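Local structure of oxidoreductase, fmn-binding (Shewanella oneidensis, 4AWU) at residues Q100-G105 / E179-N184; V104-H109 / N241-A246; P148-K153 / N197-E202; Y186-F191 / L211-E216. The protein binds FMN and probably reduces carbon-carbon double bonds of its substrates with NADH or NADPH, as in other flavoenzymes of the Old Yellow Enzyme type. The protein carries 1 engineered substitution. All blocks are in the same frame, centred on the assembly; numbering follows the deposited sequence. Where two conformers were deposited one is given.

Contact 1: residues Q100-G105 / E179-N184; sequences QLWHVG and ELHAAN. With FMN (flavin mononucleotide), chain B; 4CH (4-chlorophenol), chain D.
Gln100 NE2 gives its two N-H groups to two acceptors, FMN O2 at 2.8 Å and Glu179 OE2 at 2.9 Å; Gln100 and Glu179 lie on neighbouring parallel strands, 96-102 and 177-181, of the TIM barrel that binds the flavin. The flavin bond is almost straight (175°), while Glu179 OE2 lies tilted out of the amide plane; Glu179 OE1 is taken by Tyr266 and His268. With CG anti to the backbone N (chi1 -171°) and the chain extended, Gln100 reaches the pyrimidine edge, where its OE1 accepts from FMN N3 at 2.8 Å. The amide stacks on the His181 ring, the planes 19° apart, and FMN O2 lies over that same face. Trp102 runs beside His181 with its ring slid off rather than overlapping, Trp102 NE1 being 3.4 Å from His181 CD2. At the edge of the imidazole, near its plane, His181 NE2 is hydrogen-bonded to O7 of the 4-chlorophenol at 2.8 Å, and ND1 accepts from Ala183 N; the two bonds together probably restrict the ring's rotation. Replacing His181 by alanine would probably leave the phenol oxygen without this nitrogen partner and uncover one side of the Gln100 amide. Between the strands, Leu101 N donates to Glu179 O at 2.8 Å, and His181 N to Leu101 O at 3.1 Å.

Contact 2: residues V104-H109 / N241-A246; sequences VGRVTH and NGTVDA
Two loops that follow barrel strands 96-102 and 230-234 meet here through Arg106 and Val107 on one side and Asn241 to Thr243 on the other. The first loop opens with a type II' beta turn from Val104 to Val107, closed by Val107 N to Val104 O at 3.1 Å, and Val107 is then the centre of an inverse gamma turn. The Arg106 chain is extended from CG to NE, and its end reaches the second loop. Arg106 NE donates at 2.9 Å to a water that in turn donates a hydrogen bond to Asn241 O at 2.6 Å. Arg106 NH2 lies 3.0 Å from Gly242 O, which sits near the guanidinium plane, and Thr243 CG2 packs against the same nitrogen at 3.6 Å. NH1 is held by Leu124 O. Val107 adds the apolar part: its side chain crosses that of Asn241 at about a right angle, with Val107 CG1 3.9 Å from Asn241 OD1 and CG2 3.9 Å from Asn241 CB. Asn241 ND2 is hydrogen-bonded to Asn184 O, a residue of the 4-chlorophenol pocket, and Thr243 OG1 to Asp193. Helix 187-192 packs against both loops, its Gln190 touching Val107 and Thr243, while strand 130-133 packs on Val107 through Val131.

Contact 3: residues P148-K153 / N197-E202; sequences PRAMTK and NNRSDE
Arg199 hands two of its guanidinium nitrogens to one backbone oxygen, Met151 O, joining the loop 197-202 to the end of the small parallel sheet made by strands 119-120 and 149-150. An Asx turn holds the base of this side chain, Asn197 OD1 accepting from Arg199 N at 2.8 Å. The bond to CB is directed toward the facing segment; from there the chain runs through CG to CD, which packs against Phe191 CE2, and then bends (chi3 75°). The bend turns Arg199 NE to Asp201 OD1 at 3.0 Å and NH2 to Asp201 OD2 at 2.7 Å, a side-on salt bridge. At the far end Arg199 NH1 meets Met151 O at 2.7 Å, in the carbonyl plane on a lone pair, and NH2 meets it at 2.8 Å from a tilted direction. NH1 also donates to Ser121 O. With a leucine in place of Arg199, Met151 O would probably lose both of these donors and Asp201 the charge it faces. Lys153, in the first turn of helix 153-172 just after the N-cap Thr152, adds a second, looser tie. Its chain runs alongside Asp201 in the reverse sense, Lys153 CE 3.5 Å from Asp201 OD2, and its NZ makes a long, weak salt bridge to Glu202 OE2 at 3.4 Å.

Contact 4: residues Y186-F191 / L211-E216; sequences YLINQF and LRFLDE. With 4CH (4-chlorophenol), chain D.
Phe213 turns its CG anti to the backbone N (chi1 -171°), whereas Phe191 sets its CG beside the backbone N, and these different rotamers bring the two rings together between helices 187-192 and 212-225. The first is a short helix in the loop after barrel strand 177-181, the second one of the helices packed outside the barrel. Their segment axes approach to 9.1 Å and run at 137°, closer to antiparallel than to perpendicular. The Phe191 and Phe213 ring centroids are 4.5 Å apart, with the planes inclined by 32°. Phe213 CB stands over the Phe191 face in a CH-pi contact, 4.1 Å from its centroid, and the nearest ring atoms, Phe191 CD1 and Phe213 CD2, are 3.5 Å apart. Further along the Phe213 ring, CE2 is met at 3.9 Å by Leu187 CD2 and at 4.0 Å by Ile188 CG1, both side chains crossing it at about a right angle. The other branch of Ile188, CG2, reaches Leu214 CD1 at 3.9 Å. Leu180 of strand 177-181 touches both Ile188 and Leu214, and Ile156 and Val159 of helix 153-172 press on Phe213, so this apolar cluster ties the extra helix to the barrel's outer layer. Tyr186 lines the pocket, its CE2 edge 3.4 Å from O7 of the 4-chlorophenol.

Contact 1 lies at the flavin, its centre about 6 Å from that of the chain, and the others lie further out. It shares Val104 and Gly105 with contact 2, whose centre is about 11 Å away and whose Asn241 side chain comes within about 6 Å of a bound 4-chlorophenol. Probable hydrogen bonds join helix 187-192 of contact 4 to the loop after the strand in contact 1, Leu187 N to His103 O and Gln190 NE2 to Val104 O, both 2.9 Å, and to contact 2, Arg106 N to Gln190 OE1 at 3.1 Å. Contacts 1 and 4 touch the same 4-chlorophenol. Contact 3, centred about 18 Å from contact 1, probably hydrogen-bonds to contact 4, Asn197 ND2 to Phe191 O at 2.9 Å.

Contact 1: residues Q100-G105 / E179-N184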
# COMPACT_ATOMS: atom_id res chain seq x y z
N GLN A 100 5.45 -2.28 0.49
CA GLN A 100 4.20 -2.09 1.21
C GLN A 100 3.87 -3.32 2.04
O GLN A 100 3.46 -4.35 1.50
CB GLN A 100 3.02 -1.77 0.29
CG GLN A 100 1.80 -1.36 1.11
CD GLN A 100 0.53 -1.22 0.33
OE1 GLN A 100 0.09 -2.15 -0.34
NE2 GLN A 100 -0.10 -0.05 0.42
N LEU A 101 4.05 -3.20 3.35
CA LEU A 101 3.80 -4.31 4.26
C LEU A 101 2.31 -4.49 4.48
O LEU A 101 1.61 -3.58 4.93
CB LEU A 101 4.48 -4.07 5.60
CG LEU A 101 5.98 -3.80 5.55
CD1 LEU A 101 6.53 -3.82 6.96
CD2 LEU A 101 6.69 -4.82 4.67
N TRP A 102 1.83 -5.70 4.18
CA TRP A 102 0.41 -5.96 4.10
C TRP A 102 -0.06 -6.98 5.12
O TRP A 102 0.53 -8.06 5.25
CB TRP A 102 0.11 -6.52 2.71
CG TRP A 102 -1.27 -6.31 2.21
CD1 TRP A 102 -2.28 -5.61 2.82
CD2 TRP A 102 -1.81 -6.79 0.97
NE1 TRP A 102 -3.40 -5.63 2.02
CE2 TRP A 102 -3.14 -6.35 0.89
CE3 TRP A 102 -1.28 -7.55 -0.08
CZ2 TRP A 102 -3.95 -6.65 -0.20
CZ3 TRP A 102 -2.09 -7.84 -1.16
CH2 TRP A 102 -3.41 -7.39 -1.21
N HIS A 103 -1.13 -6.64 5.83
CA HIS A 103 -1.91 -7.63 6.55
C HIS A 103 -3.38 -7.34 6.26
O HIS A 103 -3.89 -6.26 6.58
CB HIS A 103 -1.61 -7.62 8.05
CG HIS A 103 -2.09 -8.84 8.75
ND1 HIS A 103 -3.42 -9.22 8.74
CD2 HIS A 103 -1.44 -9.79 9.47
CE1 HIS A 103 -3.56 -10.34 9.43
NE2 HIS A 103 -2.38 -10.70 9.88
N VAL A 104 -4.05 -8.30 5.63
CA VAL A 104 -5.41 -8.08 5.13
C VAL A 104 -6.47 -8.23 6.20
O VAL A 104 -7.60 -7.76 6.04
CB VAL A 104 -5.76 -9.04 3.99
CG1 VAL A 104 -4.79 -8.84 2.82
CG2 VAL A 104 -5.75 -10.48 4.47
N GLY A 105 -6.13 -8.93 7.27
CA GLY A 105 -7.02 -9.04 8.40
C GLY A 105 -8.19 -9.89 7.96
O GLY A 105 -8.00 -10.99 7.44
N GLU A 179 6.26 0.77 3.47
CA GLU A 179 5.01 1.49 3.62
C GLU A 179 4.04 0.59 4.36
O GLU A 179 3.75 -0.52 3.92
CB GLU A 179 4.42 1.86 2.27
CG GLU A 179 3.14 2.67 2.38
CD GLU A 179 2.55 3.01 1.04
OE1 GLU A 179 2.98 4.01 0.43
OE2 GLU A 179 1.65 2.26 0.59
N LEU A 180 3.53 1.08 5.48
CA LEU A 180 2.53 0.34 6.22
C LEU A 180 1.20 0.48 5.52
O LEU A 180 0.69 1.59 5.36
CB LEU A 180 2.41 0.87 7.64
CG LEU A 180 1.31 0.19 8.45
CD1 LEU A 180 1.56 -1.31 8.57
CD2 LEU A 180 1.20 0.85 9.82
N HIS A 181 0.64 -0.64 5.08
CA HIS A 181 -0.67 -0.61 4.46
C HIS A 181 -1.74 -0.53 5.55
O HIS A 181 -2.12 -1.55 6.13
CB HIS A 181 -0.89 -1.84 3.59
CG HIS A 181 -2.03 -1.70 2.64
ND1 HIS A 181 -2.96 -0.69 2.74
CD2 HIS A 181 -2.39 -2.43 1.56
CE1 HIS A 181 -3.84 -0.81 1.76
NE2 HIS A 181 -3.52 -1.86 1.03
N ALA A 182 -2.22 0.68 5.82
CA ALA A 182 -3.23 0.88 6.85
C ALA A 182 -4.51 1.38 6.19
O ALA A 182 -5.28 2.13 6.80
CB ALA A 182 -2.74 1.87 7.88
N ALA A 183 -4.75 0.94 4.96
CA ALA A 183 -5.81 1.49 4.14
C ALA A 183 -6.70 0.40 3.56
O ALA A 183 -6.51 -0.79 3.83
CB ALA A 183 -5.21 2.33 3.00
N ASN A 184 -7.68 0.83 2.77
CA ASN A 184 -8.54 -0.06 2.00
C ASN A 184 -9.08 -1.25 2.79
O ASN A 184 -9.14 -2.37 2.29
CB ASN A 184 -7.82 -0.53 0.74
CG ASN A 184 -7.50 0.62 -0.20
OD1 ASN A 184 -8.17 1.65 -0.20
ND2 ASN A 184 -6.46 0.45 -1.00
N1 FMN B . -3.27 0.19 -3.15
C2 FMN B . -2.56 -0.31 -2.08
O2 FMN B . -2.44 0.38 -1.07
N3 FMN B . -2.00 -1.57 -2.15
C4 FMN B . -2.19 -2.37 -3.25
O4 FMN B . -1.55 -3.41 -3.38
C4A FMN B . -2.89 -1.84 -4.33
N5 FMN B . -3.09 -2.61 -5.45
C5A FMN B . -3.80 -2.11 -6.52
C6 FMN B . -3.92 -2.88 -7.66
C7 FMN B . -4.58 -2.37 -8.78
C7M FMN B . -4.69 -3.23 -10.00
C8 FMN B . -5.15 -1.10 -8.72
C8M FMN B . -5.83 -0.52 -9.92
C9 FMN B . -5.01 -0.33 -7.57
C9A FMN B . -4.30 -0.81 -6.48
N10 FMN B . -4.16 -0.06 -5.33
C10 FMN B . -3.45 -0.57 -4.27
C1' FMN B . -4.62 1.36 -5.27
C2' FMN B . -3.62 2.20 -6.07
O2' FMN B . -2.37 2.19 -5.40
C3' FMN B . -4.07 3.65 -6.25
O3' FMN B . -4.11 4.29 -4.99
C4' FMN B . -5.44 3.72 -6.93
O4' FMN B . -5.42 2.93 -8.10
C5' FMN B . -5.85 5.14 -7.31
O5' FMN B . -4.87 5.75 -8.12
P FMN B . -5.07 5.89 -9.71
O1P FMN B . -5.03 4.50 -10.30
O2P FMN B . -6.40 6.53 -10.01
O3P FMN B . -3.95 6.74 -10.26
CL9 4CH D . -6.15 -5.06 -6.01
C4 4CH D . -5.91 -4.08 -4.61
C5 4CH D . -5.17 -4.60 -3.56
C6 4CH D . -4.96 -3.83 -2.43
C1 4CH D . -5.49 -2.56 -2.35
O7 4CH D . -5.26 -1.81 -1.22
C2 4CH D . -6.23 -2.03 -3.40
C3 4CH D . -6.45 -2.80 -4.53
O HOH W 1 -0.68 -3.71 6.39
O HOH W 2 -3.66 -3.68 7.34

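Contact 2: residues V104-H109 / N241-A246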
# COMPACT_ATOMS: atom_id res chain seq x y z
N VAL A 104 -4.05 -8.30 5.63
CA VAL A 104 -5.41 -8.08 5.13
C VAL A 104 -6.47 -8.23 6.20
O VAL A 104 -7.60 -7.76 6.04
CB VAL A 104 -5.76 -9.04 3.99
CG1 VAL A 104 -4.79 -8.84 2.82
CG2 VAL A 104 -5.75 -10.48 4.47
N GLY A 105 -6.13 -8.93 7.27
CA GLY A 105 -7.02 -9.04 8.40
C GLY A 105 -8.19 -9.89 7.96
O GLY A 105 -8.00 -10.99 7.44
N ARG A 106 -9.39 -9.36 8.12
CA ARG A 106 -10.60 -10.12 7.82
C ARG A 106 -10.86 -10.26 6.33
O ARG A 106 -11.75 -11.01 5.93
CB ARG A 106 -11.81 -9.44 8.47
CG ARG A 106 -12.26 -8.18 7.75
CD ARG A 106 -13.36 -7.48 8.51
NE ARG A 106 -13.85 -6.31 7.79
CZ ARG A 106 -14.84 -5.53 8.21
NH1 ARG A 106 -15.45 -5.79 9.37
NH2 ARG A 106 -15.22 -4.50 7.49
N VAL A 107 -10.11 -9.53 5.51
CA VAL A 107 -10.33 -9.58 4.06
C VAL A 107 -9.54 -10.73 3.45
O VAL A 107 -8.55 -10.51 2.74
CB VAL A 107 -9.96 -8.25 3.38
CG1 VAL A 107 -10.35 -8.27 1.91
CG2 VAL A 107 -10.65 -7.09 4.09
N THR A 108 -9.98 -11.95 3.73
CA THR A 108 -9.32 -13.13 3.21
C THR A 108 -10.21 -14.36 3.39
O THR A 108 -11.36 -14.25 3.81
CB THR A 108 -7.96 -13.38 3.90
OG1 THR A 108 -7.23 -14.39 3.20
CG2 THR A 108 -8.16 -13.80 5.35
N HIS A 109 -9.66 -15.52 3.05
CA HIS A 109 -10.38 -16.78 3.09
C HIS A 109 -9.40 -17.83 3.62
O HIS A 109 -8.21 -17.76 3.31
CB HIS A 109 -10.87 -17.13 1.68
CG HIS A 109 -11.80 -18.30 1.62
ND1 HIS A 109 -11.35 -19.60 1.47
CD2 HIS A 109 -13.15 -18.38 1.68
CE1 HIS A 109 -12.38 -20.42 1.45
NE2 HIS A 109 -13.49 -19.70 1.57
N ASN A 241 -13.44 -2.65 0.47
CA ASN A 241 -13.50 -3.80 1.37
C ASN A 241 -14.32 -3.54 2.64
O ASN A 241 -14.30 -4.34 3.57
CB ASN A 241 -12.10 -4.30 1.70
CG ASN A 241 -11.35 -4.74 0.46
OD1 ASN A 241 -11.89 -5.48 -0.36
ND2 ASN A 241 -10.13 -4.26 0.31
N GLY A 242 -15.02 -2.41 2.67
CA GLY A 242 -16.13 -2.24 3.59
C GLY A 242 -15.83 -1.89 5.04
O GLY A 242 -16.54 -2.35 5.93
N THR A 243 -14.80 -1.10 5.29
CA THR A 243 -14.65 -0.50 6.61
C THR A 243 -15.12 0.95 6.54
O THR A 243 -14.71 1.71 5.67
CB THR A 243 -13.21 -0.56 7.16
OG1 THR A 243 -12.34 0.23 6.34
CG2 THR A 243 -12.72 -1.99 7.22
N VAL A 244 -15.99 1.31 7.48
CA VAL A 244 -16.56 2.64 7.52
C VAL A 244 -16.29 3.28 8.87
O VAL A 244 -16.39 2.62 9.91
CB VAL A 244 -18.08 2.59 7.28
CG1 VAL A 244 -18.67 3.99 7.34
CG2 VAL A 244 -18.39 1.93 5.95
N ASP A 245 -15.93 4.56 8.85
CA ASP A 245 -15.78 5.33 10.07
C ASP A 245 -16.92 6.33 10.17
O ASP A 245 -17.45 6.80 9.17
CB ASP A 245 -14.44 6.06 10.08
CG ASP A 245 -14.15 6.71 11.42
OD1 ASP A 245 -14.21 6.00 12.44
OD2 ASP A 245 -13.88 7.93 11.45
N ALA A 246 -17.29 6.67 11.40
CA ALA A 246 -18.40 7.58 11.65
C ALA A 246 -18.00 9.02 11.36
O ALA A 246 -18.82 9.83 10.95
CB ALA A 246 -18.88 7.45 13.09
O HOH W 3 -12.72 -4.90 5.58

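Contact 3: residues P148-K153 / N197-E202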
# COMPACT_ATOMS: atom_id res chain seq x y z
N PRO A 148 -14.10 -13.25 10.59
CA PRO A 148 -12.86 -13.22 11.36
C PRO A 148 -13.10 -13.47 12.84
O PRO A 148 -14.23 -13.38 13.32
CB PRO A 148 -12.38 -11.79 11.17
CG PRO A 148 -13.64 -11.01 11.05
CD PRO A 148 -14.60 -11.90 10.30
N ARG A 149 -12.03 -13.79 13.55
CA ARG A 149 -12.07 -13.83 15.01
C ARG A 149 -11.37 -12.58 15.51
O ARG A 149 -10.46 -12.06 14.86
CB ARG A 149 -11.37 -15.07 15.53
CG ARG A 149 -9.88 -15.12 15.24
CD ARG A 149 -9.26 -16.42 15.72
NE ARG A 149 -7.83 -16.47 15.46
CZ ARG A 149 -6.91 -15.90 16.24
NH1 ARG A 149 -7.27 -15.24 17.33
NH2 ARG A 149 -5.63 -16.00 15.92
N ALA A 150 -11.80 -12.08 16.67
CA ALA A 150 -11.21 -10.87 17.23
C ALA A 150 -9.83 -11.16 17.80
O ALA A 150 -9.64 -12.14 18.52
CB ALA A 150 -12.12 -10.30 18.31
N MET A 151 -8.87 -10.30 17.47
CA MET A 151 -7.50 -10.48 17.94
C MET A 151 -7.41 -10.36 19.45
O MET A 151 -8.00 -9.46 20.06
CB MET A 151 -6.58 -9.45 17.29
CG MET A 151 -6.32 -9.69 15.82
SD MET A 151 -5.39 -8.34 15.07
CE MET A 151 -3.78 -8.56 15.81
N THR A 152 -6.66 -11.28 20.05
CA THR A 152 -6.35 -11.20 21.47
C THR A 152 -5.14 -10.30 21.64
O THR A 152 -4.52 -9.90 20.66
CB THR A 152 -6.01 -12.59 22.02
OG1 THR A 152 -4.73 -13.01 21.53
CG2 THR A 152 -7.08 -13.60 21.61
N LYS A 153 -4.81 -9.99 22.88
CA LYS A 153 -3.62 -9.19 23.16
C LYS A 153 -2.39 -9.90 22.62
O LYS A 153 -1.43 -9.26 22.19
CB LYS A 153 -3.48 -8.95 24.66
CG LYS A 153 -4.61 -8.14 25.27
CD LYS A 153 -4.77 -6.79 24.58
CE LYS A 153 -5.65 -5.85 25.39
NZ LYS A 153 -4.95 -5.32 26.60
N ASN A 197 -14.84 -1.76 14.14
CA ASN A 197 -14.21 -2.03 15.42
C ASN A 197 -15.23 -1.97 16.55
O ASN A 197 -15.67 -0.89 16.94
CB ASN A 197 -13.10 -1.02 15.68
CG ASN A 197 -12.31 -1.32 16.93
OD1 ASN A 197 -12.77 -2.04 17.83
ND2 ASN A 197 -11.11 -0.77 17.01
N ASN A 198 -15.60 -3.13 17.08
CA ASN A 198 -16.52 -3.18 18.21
C ASN A 198 -15.83 -3.68 19.48
O ASN A 198 -16.47 -4.19 20.39
CB ASN A 198 -17.73 -4.06 17.89
CG ASN A 198 -17.36 -5.51 17.66
OD1 ASN A 198 -16.29 -5.96 18.07
ND2 ASN A 198 -18.24 -6.25 17.00
N ARG A 199 -14.51 -3.50 19.54
CA ARG A 199 -13.75 -3.91 20.71
C ARG A 199 -14.12 -3.08 21.93
O ARG A 199 -14.49 -1.91 21.81
CB ARG A 199 -12.25 -3.79 20.46
CG ARG A 199 -11.72 -4.67 19.35
CD ARG A 199 -10.22 -4.51 19.25
NE ARG A 199 -9.52 -5.20 20.33
CZ ARG A 199 -9.08 -6.46 20.27
NH1 ARG A 199 -9.25 -7.18 19.17
NH2 ARG A 199 -8.46 -6.99 21.31
N SER A 200 -14.00 -3.69 23.11
CA SER A 200 -14.30 -3.00 24.36
C SER A 200 -13.03 -2.78 25.18
O SER A 200 -13.08 -2.13 26.23
CB SER A 200 -15.31 -3.82 25.17
OG SER A 200 -14.76 -5.07 25.55
N ASP A 201 -11.91 -3.31 24.72
CA ASP A 201 -10.65 -3.10 25.42
C ASP A 201 -10.00 -1.81 24.91
O ASP A 201 -10.65 -0.99 24.27
CB ASP A 201 -9.71 -4.30 25.26
CG ASP A 201 -9.26 -4.50 23.82
OD1 ASP A 201 -9.58 -3.65 22.95
OD2 ASP A 201 -8.57 -5.51 23.57
N GLU A 202 -8.71 -1.64 25.20
CA GLU A 202 -8.01 -0.40 24.88
C GLU A 202 -7.76 -0.19 23.38
O GLU A 202 -7.15 0.80 22.98
CB GLU A 202 -6.68 -0.34 25.63
CG GLU A 202 -5.69 -1.44 25.26
CD GLU A 202 -4.33 -1.26 25.90
OE1 GLU A 202 -4.02 -0.12 26.32
OE2 GLU A 202 -3.57 -2.25 25.99

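Contact 4: residues Y186-F191 / L211-E216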
# COMPACT_ATOMS: atom_id res chain seq x y z
N TYR A 186 -8.16 -3.08 5.26
CA TYR A 186 -7.34 -4.20 5.70
C TYR A 186 -7.07 -4.11 7.21
O TYR A 186 -7.69 -3.30 7.89
CB TYR A 186 -6.08 -4.29 4.85
CG TYR A 186 -6.42 -4.60 3.41
CD1 TYR A 186 -7.05 -5.79 3.07
CD2 TYR A 186 -6.14 -3.71 2.39
CE1 TYR A 186 -7.38 -6.09 1.76
CE2 TYR A 186 -6.46 -3.99 1.08
CZ TYR A 186 -7.08 -5.18 0.77
OH TYR A 186 -7.40 -5.47 -0.54
N LEU A 187 -6.19 -4.95 7.73
CA LEU A 187 -6.17 -5.20 9.18
C LEU A 187 -6.19 -3.92 10.02
O LEU A 187 -7.05 -3.74 10.88
CB LEU A 187 -4.98 -6.06 9.59
CG LEU A 187 -4.95 -6.32 11.10
CD1 LEU A 187 -6.24 -6.98 11.55
CD2 LEU A 187 -3.75 -7.16 11.51
N ILE A 188 -5.23 -3.03 9.79
CA ILE A 188 -5.12 -1.84 10.62
C ILE A 188 -6.34 -0.94 10.43
O ILE A 188 -6.82 -0.33 11.38
CB ILE A 188 -3.82 -1.07 10.33
CG1 ILE A 188 -2.62 -1.99 10.60
CG2 ILE A 188 -3.73 0.18 11.18
CD1 ILE A 188 -1.29 -1.34 10.44
N ASN A 189 -6.84 -0.90 9.20
CA ASN A 189 -8.04 -0.14 8.87
C ASN A 189 -9.26 -0.67 9.63
O ASN A 189 -10.20 0.06 9.91
CB ASN A 189 -8.30 -0.24 7.36
CG ASN A 189 -9.03 0.98 6.79
OD1 ASN A 189 -8.94 1.24 5.59
ND2 ASN A 189 -9.73 1.72 7.64
N GLN A 190 -9.23 -1.96 9.96
CA GLN A 190 -10.32 -2.59 10.69
C GLN A 190 -10.33 -2.17 12.16
O GLN A 190 -11.34 -2.33 12.84
CB GLN A 190 -10.24 -4.11 10.56
CG GLN A 190 -10.49 -4.61 9.14
CD GLN A 190 -9.78 -5.91 8.83
OE1 GLN A 190 -9.59 -6.76 9.71
NE2 GLN A 190 -9.36 -6.08 7.58
N PHE A 191 -9.21 -1.65 12.64
CA PHE A 191 -9.14 -1.08 13.98
C PHE A 191 -9.51 0.40 13.94
O PHE A 191 -10.26 0.89 14.78
CB PHE A 191 -7.74 -1.24 14.58
CG PHE A 191 -7.46 -2.61 15.11
CD1 PHE A 191 -6.97 -3.61 14.29
CD2 PHE A 191 -7.68 -2.90 16.45
CE1 PHE A 191 -6.71 -4.88 14.79
CE2 PHE A 191 -7.41 -4.17 16.96
CZ PHE A 191 -6.93 -5.15 16.12
N LEU A 211 -6.93 4.05 17.28
CA LEU A 211 -5.65 4.34 16.64
C LEU A 211 -4.49 3.64 17.34
O LEU A 211 -3.35 3.72 16.89
CB LEU A 211 -5.39 5.85 16.65
CG LEU A 211 -6.29 6.73 15.77
CD1 LEU A 211 -5.88 8.19 15.91
CD2 LEU A 211 -6.23 6.29 14.32
N ARG A 212 -4.77 2.96 18.45
CA ARG A 212 -3.70 2.38 19.25
C ARG A 212 -2.89 1.34 18.49
O ARG A 212 -1.67 1.30 18.60
CB ARG A 212 -4.27 1.75 20.52
CG ARG A 212 -3.19 1.24 21.47
CD ARG A 212 -3.79 0.76 22.77
NE ARG A 212 -4.70 1.76 23.33
CZ ARG A 212 -4.32 2.81 24.05
NH1 ARG A 212 -3.04 3.01 24.32
NH2 ARG A 212 -5.24 3.65 24.50
N PHE A 213 -3.57 0.49 17.73
CA PHE A 213 -2.89 -0.57 16.99
C PHE A 213 -1.96 0.06 15.95
O PHE A 213 -0.81 -0.35 15.80
CB PHE A 213 -3.91 -1.52 16.36
CG PHE A 213 -3.29 -2.75 15.75
CD1 PHE A 213 -2.50 -3.60 16.52
CD2 PHE A 213 -3.51 -3.07 14.42
CE1 PHE A 213 -1.93 -4.73 15.96
CE2 PHE A 213 -2.94 -4.20 13.86
CZ PHE A 213 -2.16 -5.03 14.63
N LEU A 214 -2.46 1.07 15.25
CA LEU A 214 -1.64 1.83 14.31
C LEU A 214 -0.43 2.39 15.03
O LEU A 214 0.70 2.26 14.57
CB LEU A 214 -2.46 2.96 13.70
CG LEU A 214 -1.72 3.91 12.76
CD1 LEU A 214 -1.20 3.18 11.53
CD2 LEU A 214 -2.64 5.06 12.35
N ASP A 215 -0.67 3.03 16.18
CA ASP A 215 0.40 3.60 16.98
C ASP A 215 1.49 2.58 17.29
O ASP A 215 2.68 2.85 17.11
CB ASP A 215 -0.18 4.13 18.30
CG ASP A 215 0.83 4.93 19.11
OD1 ASP A 215 1.81 5.44 18.52
OD2 ASP A 215 0.64 5.05 20.33
N GLU A 216 1.08 1.40 17.77
CA GLU A 216 2.03 0.40 18.24
C GLU A 216 2.75 -0.31 17.10
O GLU A 216 3.92 -0.67 17.21
CB GLU A 216 1.32 -0.60 19.15
CG GLU A 216 0.82 0.01 20.45
CD GLU A 216 -0.10 -0.90 21.23
OE1 GLU A 216 -0.39 -2.02 20.77
OE2 GLU A 216 -0.56 -0.49 22.32
CL9 4CH D . -6.15 -5.06 -6.01
C4 4CH D . -5.91 -4.08 -4.61
C5 4CH D . -5.17 -4.60 -3.56
C6 4CH D . -4.96 -3.83 -2.43
C1 4CH D . -5.49 -2.56 -2.35
O7 4CH D . -5.26 -1.81 -1.22
C2 4CH D . -6.23 -2.03 -3.40
C3 4CH D . -6.45 -2.80 -4.53